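Long-range contacts in putative citrate lyase, alfa subunit (Streptococcus mutans, PDB 2HJ0), which is a putative lyase alpha subunit of the CitF family, an alpha/beta protein built on two large mixed beta-sheets flanked by helices: residues Phe69-Arg74 against Leu190-Ile195; Val204-Thr209 against Val229-Ile234. All coordinates share one frame; numbering follows the deposited sequence.

Contact 1. Residues Phe69-Arg74 against Leu190-Ile195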
ATOM      1  N   PHE A  69      -8.690  12.131 -11.610  1.00  8.57           N
ATOM      2  CA  PHE A  69      -9.853  11.238 -11.577  1.00  7.28           C
ATOM      3  C   PHE A  69      -9.433   9.925 -12.219  1.00  5.80           C
ATOM      4  O   PHE A  69      -8.423   9.884 -12.910  1.00  4.50           O
ATOM      5  CB  PHE A  69     -11.024  11.789 -12.402  1.00  6.98           C
ATOM      6  CG  PHE A  69     -11.367  13.219 -12.116  1.00  6.52           C
ATOM      7  CD1 PHE A  69     -10.696  14.254 -12.756  1.00  7.75           C
ATOM      8  CD2 PHE A  69     -12.369  13.532 -11.210  1.00  6.60           C
ATOM      9  CE1 PHE A  69     -11.020  15.582 -12.493  1.00  6.66           C
ATOM     10  CE2 PHE A  69     -12.702  14.851 -10.941  1.00  5.94           C
ATOM     11  CZ  PHE A  69     -12.025  15.877 -11.585  1.00  6.55           C
ATOM     12  N   HIS A  70     -10.198   8.855 -11.999  1.00  4.07           N
ATOM     13  CA  HIS A  70      -9.861   7.588 -12.629  1.00  3.88           C
ATOM     14  C   HIS A  70     -10.981   7.208 -13.595  1.00  4.10           C
ATOM     15  O   HIS A  70     -12.061   7.793 -13.550  1.00  2.59           O
ATOM     16  CB  HIS A  70      -9.653   6.493 -11.595  1.00  2.40           C
ATOM     17  CG  HIS A  70     -10.907   6.049 -10.922  1.00  1.75           C
ATOM     18  ND1 HIS A  70     -11.206   6.379  -9.619  1.00  2.99           N
ATOM     19  CD2 HIS A  70     -11.964   5.345 -11.390  1.00  1.00           C
ATOM     20  CE1 HIS A  70     -12.400   5.906  -9.313  1.00  3.34           C
ATOM     21  NE2 HIS A  70     -12.882   5.276 -10.371  1.00  4.25           N
ATOM     22  N   HIS A  71     -10.728   6.246 -14.478  1.00  5.27           N
ATOM     23  CA  HIS A  71     -11.744   5.832 -15.448  1.00  6.87           C
ATOM     24  C   HIS A  71     -12.245   4.390 -15.304  1.00  7.50           C
ATOM     25  O   HIS A  71     -12.653   3.760 -16.298  1.00  6.92           O
ATOM     26  CB  HIS A  71     -11.220   6.034 -16.876  1.00  6.05           C
ATOM     27  CG  HIS A  71     -10.083   5.134 -17.239  1.00  4.79           C
ATOM     28  ND1 HIS A  71      -8.832   5.252 -16.678  1.00  4.55           N
ATOM     29  CD2 HIS A  71     -10.018   4.072 -18.077  1.00  5.53           C
ATOM     30  CE1 HIS A  71      -8.045   4.303 -17.150  1.00  4.92           C
ATOM     31  NE2 HIS A  71      -8.741   3.570 -18.000  1.00  5.30           N
ATOM     32  N   HIS A  72     -12.247   3.863 -14.084  1.00  7.49           N
ATOM     33  CA  HIS A  72     -12.697   2.484 -13.908  1.00  9.38           C
ATOM     34  C   HIS A  72     -14.176   2.271 -14.198  1.00  8.83           C
ATOM     35  O   HIS A  72     -14.603   1.149 -14.454  1.00 10.15           O
ATOM     36  CB  HIS A  72     -12.348   1.980 -12.507  1.00  8.42           C
ATOM     37  CG  HIS A  72     -10.929   1.536 -12.368  1.00  8.14           C
ATOM     38  ND1 HIS A  72     -10.026   2.172 -11.545  1.00  9.94           N
ATOM     39  CD2 HIS A  72     -10.261   0.504 -12.933  1.00  8.75           C
ATOM     40  CE1 HIS A  72      -8.862   1.550 -11.605  1.00  9.92           C
ATOM     41  NE2 HIS A  72      -8.978   0.532 -12.438  1.00  9.63           N
ATOM     42  N   PHE A  73     -14.953   3.345 -14.175  1.00  9.79           N
ATOM     43  CA  PHE A  73     -16.387   3.247 -14.463  1.00 11.21           C
ATOM     44  C   PHE A  73     -16.654   3.447 -15.959  1.00 11.83           C
ATOM     45  O   PHE A  73     -17.795   3.338 -16.435  1.00  9.45           O
ATOM     46  CB  PHE A  73     -17.173   4.287 -13.666  1.00  9.39           C
ATOM     47  CG  PHE A  73     -17.247   3.982 -12.211  1.00  9.61           C
ATOM     48  CD1 PHE A  73     -16.754   4.874 -11.272  1.00  8.59           C
ATOM     49  CD2 PHE A  73     -17.803   2.784 -11.778  1.00 11.23           C
ATOM     50  CE1 PHE A  73     -16.814   4.580  -9.923  1.00  8.42           C
ATOM     51  CE2 PHE A  73     -17.871   2.472 -10.430  1.00 10.68           C
ATOM     52  CZ  PHE A  73     -17.377   3.369  -9.498  1.00 10.70           C
ATOM     53  N   ARG A  74     -15.585   3.749 -16.687  1.00 11.97           N
ATOM     54  CA  ARG A  74     -15.657   3.970 -18.114  1.00 12.50           C
ATOM     55  C   ARG A  74     -16.805   4.865 -18.540  1.00 13.09           C
ATOM     56  O   ARG A  74     -16.995   5.926 -17.959  1.00 14.06           O
ATOM     57  CB  ARG A  74     -15.720   2.632 -18.820  1.00 12.38           C
ATOM     58  CG  ARG A  74     -14.491   1.829 -18.532  1.00 15.21           C
ATOM     59  CD  ARG A  74     -14.258   0.811 -19.598  1.00 16.69           C
ATOM     60  NE  ARG A  74     -14.777  -0.476 -19.184  1.00 19.41           N
ATOM     61  CZ  ARG A  74     -14.834  -1.535 -19.972  1.00 20.76           C
ATOM     62  NH1 ARG A  74     -15.330  -2.681 -19.502  1.00 20.81           N
ATOM     63  NH2 ARG A  74     -14.398  -1.431 -21.224  1.00 20.00           N
ATOM     64  N   LEU A 190      -9.205  -1.138  -8.740  1.00 12.93           N
ATOM     65  CA  LEU A 190      -9.055   0.311  -8.644  1.00 12.26           C
ATOM     66  C   LEU A 190      -7.594   0.696  -8.836  1.00 12.49           C
ATOM     67  O   LEU A 190      -7.126   1.673  -8.260  1.00 12.14           O
ATOM     68  CB  LEU A 190      -9.525   0.796  -7.282  1.00 11.01           C
ATOM     69  CG  LEU A 190     -11.033   0.838  -7.100  1.00 10.15           C
ATOM     70  CD1 LEU A 190     -11.349   1.308  -5.691  1.00  8.24           C
ATOM     71  CD2 LEU A 190     -11.657   1.781  -8.136  1.00  9.58           C
ATOM     72  N   GLY A 191      -6.896  -0.082  -9.660  1.00 12.99           N
ATOM     73  CA  GLY A 191      -5.488   0.146  -9.922  1.00 13.07           C
ATOM     74  C   GLY A 191      -5.059   1.527 -10.382  1.00 12.77           C
ATOM     75  O   GLY A 191      -3.977   1.983 -10.019  1.00 12.09           O
ATOM     76  N   TYR A 192      -5.872   2.203 -11.183  1.00 12.36           N
ATOM     77  CA  TYR A 192      -5.461   3.521 -11.623  1.00 12.82           C
ATOM     78  C   TYR A 192      -5.698   4.521 -10.489  1.00 14.47           C
ATOM     79  O   TYR A 192      -4.879   5.401 -10.267  1.00 16.65           O
ATOM     80  CB  TYR A 192      -6.204   3.939 -12.903  1.00 11.53           C
ATOM     81  CG  TYR A 192      -5.981   2.995 -14.071  1.00 12.20           C
ATOM     82  CD1 TYR A 192      -4.689   2.642 -14.476  1.00 11.58           C
ATOM     83  CD2 TYR A 192      -7.066   2.394 -14.726  1.00 12.02           C
ATOM     84  CE1 TYR A 192      -4.484   1.699 -15.497  1.00 13.46           C
ATOM     85  CE2 TYR A 192      -6.877   1.456 -15.746  1.00 11.92           C
ATOM     86  CZ  TYR A 192      -5.585   1.107 -16.126  1.00 13.50           C
ATOM     87  OH  TYR A 192      -5.388   0.147 -17.097  1.00 12.43           O
ATOM     88  N   ALA A 193      -6.790   4.375  -9.742  1.00 14.26           N
ATOM     89  CA  ALA A 193      -7.061   5.304  -8.648  1.00 13.77           C
ATOM     90  C   ALA A 193      -6.126   5.123  -7.456  1.00 14.75           C
ATOM     91  O   ALA A 193      -5.807   6.087  -6.753  1.00 14.86           O
ATOM     92  CB  ALA A 193      -8.499   5.170  -8.190  1.00 12.72           C
HETATM   93  N   MSE A 194      -5.678   3.894  -7.228  1.00 15.43           N
HETATM   94  CA  MSE A 194      -4.796   3.616  -6.094  1.00 17.04           C
HETATM   95  C   MSE A 194      -3.515   4.423  -6.091  1.00 16.04           C
HETATM   96  O   MSE A 194      -2.988   4.753  -5.031  1.00 15.84           O
HETATM   97  CB  MSE A 194      -4.456   2.124  -6.024  1.00 18.16           C
HETATM   98  CG  MSE A 194      -5.562   1.276  -5.419  1.00 21.09           C
HETATM   99 SE   MSE A 194      -5.393  -0.616  -5.809  1.00 25.65          SE
HETATM  100  CE  MSE A 194      -4.620  -1.233  -4.144  1.00 24.71           C
ATOM    101  N   ILE A 195      -3.004   4.742  -7.270  1.00 15.84           N
ATOM    102  CA  ILE A 195      -1.781   5.512  -7.326  1.00 16.18           C
ATOM    103  C   ILE A 195      -2.084   6.970  -7.006  1.00 15.68           C
ATOM    104  O   ILE A 195      -1.299   7.634  -6.355  1.00 15.36           O
ATOM    105  CB  ILE A 195      -1.125   5.386  -8.692  1.00 17.20           C
ATOM    106  CG1 ILE A 195       0.099   6.282  -8.757  1.00 17.40           C
ATOM    107  CG2 ILE A 195      -2.107   5.744  -9.776  1.00 18.29           C
ATOM    108  CD1 ILE A 195       0.854   6.121 -10.040  1.00 18.90           C
TER

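Contact 2. Residues Val204-Thr209 against Val229-Ile234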
ATOM      1  N   VAL A 204     -10.198  13.073  -2.153  1.00  7.10           N
ATOM      2  CA  VAL A 204     -11.627  13.129  -1.859  1.00  6.02           C
ATOM      3  C   VAL A 204     -12.271  11.922  -2.534  1.00  5.86           C
ATOM      4  O   VAL A 204     -12.329  11.880  -3.760  1.00  5.89           O
ATOM      5  CB  VAL A 204     -12.273  14.398  -2.456  1.00  5.07           C
ATOM      6  CG1 VAL A 204     -13.788  14.309  -2.358  1.00  6.37           C
ATOM      7  CG2 VAL A 204     -11.792  15.615  -1.729  1.00  7.58           C
ATOM      8  N   ILE A 205     -12.730  10.932  -1.772  1.00  5.31           N
ATOM      9  CA  ILE A 205     -13.372   9.801  -2.432  1.00  6.41           C
ATOM     10  C   ILE A 205     -14.885  10.052  -2.409  1.00  7.37           C
ATOM     11  O   ILE A 205     -15.437  10.471  -1.386  1.00  7.57           O
ATOM     12  CB  ILE A 205     -13.035   8.392  -1.770  1.00  7.56           C
ATOM     13  CG1 ILE A 205     -13.849   8.183  -0.505  1.00  5.72           C
ATOM     14  CG2 ILE A 205     -11.550   8.244  -1.468  1.00  6.78           C
ATOM     15  CD1 ILE A 205     -15.049   7.362  -0.773  1.00  2.39           C
ATOM     16  N   VAL A 206     -15.537   9.833  -3.550  1.00  8.17           N
ATOM     17  CA  VAL A 206     -16.982  10.036  -3.700  1.00  7.87           C
ATOM     18  C   VAL A 206     -17.620   8.657  -3.803  1.00  8.92           C
ATOM     19  O   VAL A 206     -17.444   7.943  -4.802  1.00  8.26           O
ATOM     20  CB  VAL A 206     -17.300  10.825  -4.997  1.00  7.10           C
ATOM     21  CG1 VAL A 206     -18.778  11.223  -5.032  1.00  4.62           C
ATOM     22  CG2 VAL A 206     -16.394  12.024  -5.091  1.00  2.85           C
ATOM     23  N   THR A 207     -18.353   8.272  -2.769  1.00  9.32           N
ATOM     24  CA  THR A 207     -18.962   6.961  -2.788  1.00 12.08           C
ATOM     25  C   THR A 207     -20.434   6.990  -3.075  1.00 14.66           C
ATOM     26  O   THR A 207     -21.127   7.999  -2.894  1.00 17.09           O
ATOM     27  CB  THR A 207     -18.756   6.195  -1.470  1.00 11.30           C
ATOM     28  OG1 THR A 207     -19.127   4.817  -1.651  1.00 12.14           O
ATOM     29  CG2 THR A 207     -19.591   6.807  -0.372  1.00  9.11           C
ATOM     30  N   ASP A 208     -20.907   5.838  -3.501  1.00 16.55           N
ATOM     31  CA  ASP A 208     -22.287   5.660  -3.865  1.00 17.79           C
ATOM     32  C   ASP A 208     -23.008   4.941  -2.749  1.00 17.48           C
ATOM     33  O   ASP A 208     -24.233   5.006  -2.642  1.00 17.78           O
ATOM     34  CB  ASP A 208     -22.336   4.827  -5.135  1.00 21.92           C
ATOM     35  CG  ASP A 208     -23.500   5.159  -5.970  1.00 25.52           C
ATOM     36  OD1 ASP A 208     -23.500   4.750  -7.159  1.00 26.72           O
ATOM     37  OD2 ASP A 208     -24.409   5.834  -5.415  1.00 28.62           O
ATOM     38  N   THR A 209     -22.236   4.231  -1.932  1.00 15.38           N
ATOM     39  CA  THR A 209     -22.807   3.483  -0.828  1.00 13.94           C
ATOM     40  C   THR A 209     -21.886   3.570   0.364  1.00 12.76           C
ATOM     41  O   THR A 209     -20.711   3.232   0.266  1.00 13.24           O
ATOM     42  CB  THR A 209     -23.041   2.004  -1.224  1.00 14.14           C
ATOM     43  OG1 THR A 209     -21.828   1.263  -1.082  1.00 12.81           O
ATOM     44  CG2 THR A 209     -23.508   1.918  -2.696  1.00 13.42           C
ATOM     45  N   VAL A 229     -17.510  11.914   0.462  1.00 10.35           N
ATOM     46  CA  VAL A 229     -18.787  12.511   0.146  1.00 11.58           C
ATOM     47  C   VAL A 229     -19.681  11.444  -0.443  1.00 12.13           C
ATOM     48  O   VAL A 229     -19.269  10.682  -1.317  1.00 14.75           O
ATOM     49  CB  VAL A 229     -18.634  13.667  -0.856  1.00 12.14           C
ATOM     50  CG1 VAL A 229     -17.819  13.205  -2.036  1.00 14.93           C
ATOM     51  CG2 VAL A 229     -20.002  14.143  -1.317  1.00 11.58           C
ATOM     52  N   VAL A 230     -20.908  11.387   0.046  1.00 12.49           N
ATOM     53  CA  VAL A 230     -21.868  10.414  -0.434  1.00 13.23           C
ATOM     54  C   VAL A 230     -22.826  11.046  -1.432  1.00 13.56           C
ATOM     55  O   VAL A 230     -23.308  12.143  -1.204  1.00 12.93           O
ATOM     56  CB  VAL A 230     -22.683   9.858   0.735  1.00 12.64           C
ATOM     57  CG1 VAL A 230     -23.801   8.988   0.204  1.00 13.19           C
ATOM     58  CG2 VAL A 230     -21.783   9.055   1.667  1.00 11.14           C
ATOM     59  N   VAL A 231     -23.098  10.356  -2.533  1.00 16.15           N
ATOM     60  CA  VAL A 231     -24.031  10.868  -3.539  1.00 18.15           C
ATOM     61  C   VAL A 231     -25.019   9.774  -3.947  1.00 19.85           C
ATOM     62  O   VAL A 231     -24.816   8.602  -3.631  1.00 20.44           O
ATOM     63  CB  VAL A 231     -23.298  11.367  -4.801  1.00 17.06           C
ATOM     64  CG1 VAL A 231     -22.502  12.613  -4.467  1.00 16.56           C
ATOM     65  CG2 VAL A 231     -22.384  10.271  -5.345  1.00 15.87           C
ATOM     66  N   ASP A 232     -26.079  10.152  -4.654  1.00 21.58           N
ATOM     67  CA  ASP A 232     -27.082   9.181  -5.078  1.00 23.05           C
ATOM     68  C   ASP A 232     -26.518   8.119  -6.024  1.00 21.98           C
ATOM     69  O   ASP A 232     -26.885   6.946  -5.924  1.00 21.99           O
ATOM     70  CB  ASP A 232     -28.277   9.893  -5.734  1.00 26.38           C
ATOM     71  CG  ASP A 232     -29.434   8.938  -6.040  1.00 32.10           C
ATOM     72  OD1 ASP A 232     -29.963   8.306  -5.084  1.00 35.34           O
ATOM     73  OD2 ASP A 232     -29.813   8.817  -7.235  1.00 32.68           O
ATOM     74  N   ALA A 233     -25.622   8.523  -6.925  1.00 21.31           N
ATOM     75  CA  ALA A 233     -25.013   7.594  -7.885  1.00 21.47           C
ATOM     76  C   ALA A 233     -23.699   8.102  -8.442  1.00 20.95           C
ATOM     77  O   ALA A 233     -23.619   9.233  -8.903  1.00 21.36           O
ATOM     78  CB  ALA A 233     -25.968   7.323  -9.038  1.00 20.64           C
ATOM     79  N   ILE A 234     -22.674   7.262  -8.422  1.00 21.31           N
ATOM     80  CA  ILE A 234     -21.381   7.669  -8.942  1.00 22.44           C
ATOM     81  C   ILE A 234     -21.205   7.152 -10.349  1.00 24.19           C
ATOM     82  O   ILE A 234     -20.377   7.650 -11.107  1.00 25.27           O
ATOM     83  CB  ILE A 234     -20.251   7.138  -8.081  1.00 21.46           C
ATOM     84  CG1 ILE A 234     -20.298   5.615  -8.066  1.00 21.54           C
ATOM     85  CG2 ILE A 234     -20.391   7.675  -6.673  1.00 22.22           C
ATOM     86  CD1 ILE A 234     -19.271   4.997  -7.172  1.00 21.80           C
TER

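Contact 1. Residues Phe69-Arg74 against Leu190-Ile195
His71, His72 and Tyr192 form an aromatic cluster where the loop after strand 66-69 of a mostly parallel alpha/beta sheet meets the first turn of helix 191-199. The more enclosed part is made by His70, His72, Leu190, Tyr192 and Ala193, all buried. Alanine suits its place: with no more than a methyl to accommodate, the helix comes close enough for the CA atoms of His70 and Ala193 to lie 5.4 Å apart, and Ala193 CB sits 3.8 Å from His70 CB. Leu190 CD2 lies over one face of the His70 ring and reaches His72 ND1 at 3.8 Å. The flat ring of His72 slides in beside the start of the helix: Leu190 N stands over one of its faces, while the backbone nitrogens of Tyr192 and Ala193 lie at its edge. A hydrogen bond from His72 NE2 to Val328 O helps fix the rotation of this ring.

The side of His71 is more open, for this residue is partly exposed and its side chain has a bound citric acid, probably from the crystallisation liquor, about 3 Å away between nearest atoms. The type I turn from His71 to Arg74, closed by Arg74 N to His71 O at 3.0 Å, carries the chain away from the helix. The CB of His71 does not aim at the helix, but CG set between backbone N and carbonyl carbon (chi1 67°) swings the imidazole against Tyr192. Their planes are inclined by 19°, yet the rings are slid so far apart, with centroids separated by 4.8 Å, that they scarcely overlap; His72 meets Tyr192 in a similar way. Polar anchors hold the cluster at its margins: Ser100 OG binds His71 ND1, and Gln329 OE1 binds the phenol oxygen, Tyr192 OH.

Contact 2. Residues Val204-Thr209 against Val229-Ile234
Val206 pairs with Val229, and Thr207 with Val230, as neighbouring parallel strands of a mostly parallel alpha/beta sheet. Backbone hydrogen bonds form a ladder: Val229 N gives to Ile205 O at 3.1 Å, Thr207 N to Val229 O at 3.0 Å, and Val231 N to Thr207 O at 3.1 Å. The last bond carries the pairing one residue past the end of strand 227-230.

Apolar contacts cover both sides of the ladder. On the face bearing Val206 and Val229 the two side chains lie alongside each other, pointing the same way, with Val206 CG2 3.6 Å from Val229 CG1; beta-branched valines suit this extended backbone and keep this face apolar. Val231 CG2 meets Val206 CG1 from further along. On the other face, Thr207 CG2 lies beside Val230 CG2 at 3.7 Å. Threonine serves two needs there, for its OG1, anti to the backbone N (chi1 -168°), bonds to Ala169 O.

Beyond the strand ends polar contacts join the apolar ones. Asp208 OD1 accepts the N-H of Ile234 at 2.9 Å in a nearly straight bond (164°) that arrives from above the carboxylate plane, and it is also bonded by Thr185 OG1, so two partners grip one buried oxygen. Lys184 NZ bonds Asp232 O and makes a long, weak ion pair with Asp208 OD2, which lies close to Asp232 O; the lysine probably eases the nearness of these two acceptors. Ile234 shields the acid's stem, its CG1 3.7 Å from Asp208 CB.

Strand 202-207 is flanked by strands 164-169 and 227-230, and the latter reaches it through a connection without a helix; helix 52-58 covers the valine face with Ile52, while helix 79-89 meets Val231 through Met82 and Ile234 through Val79.

Both contacts lie at the ends where parallel strands of one sheet finish; contact 2 pairs two of its strands, while contact 1 packs a loop that leaves it on a helix. Strand 164-169 lies between strands 66-69 and 202-207. Helix 191-199 of contact 1 leads directly into strand 202-207 of contact 2. The centres of contacts 1 and 2 are about 15 Å apart, yet they touch, Phe73 CZ packing on Ile234 CD1 at 3.4 Å. Contact 1 is the more central, about 10 Å from the centre of the chain to its own centre against 24 Å for contact 2. The bound citric acid lies beside His71 of contact 1 and may mark a pocket there.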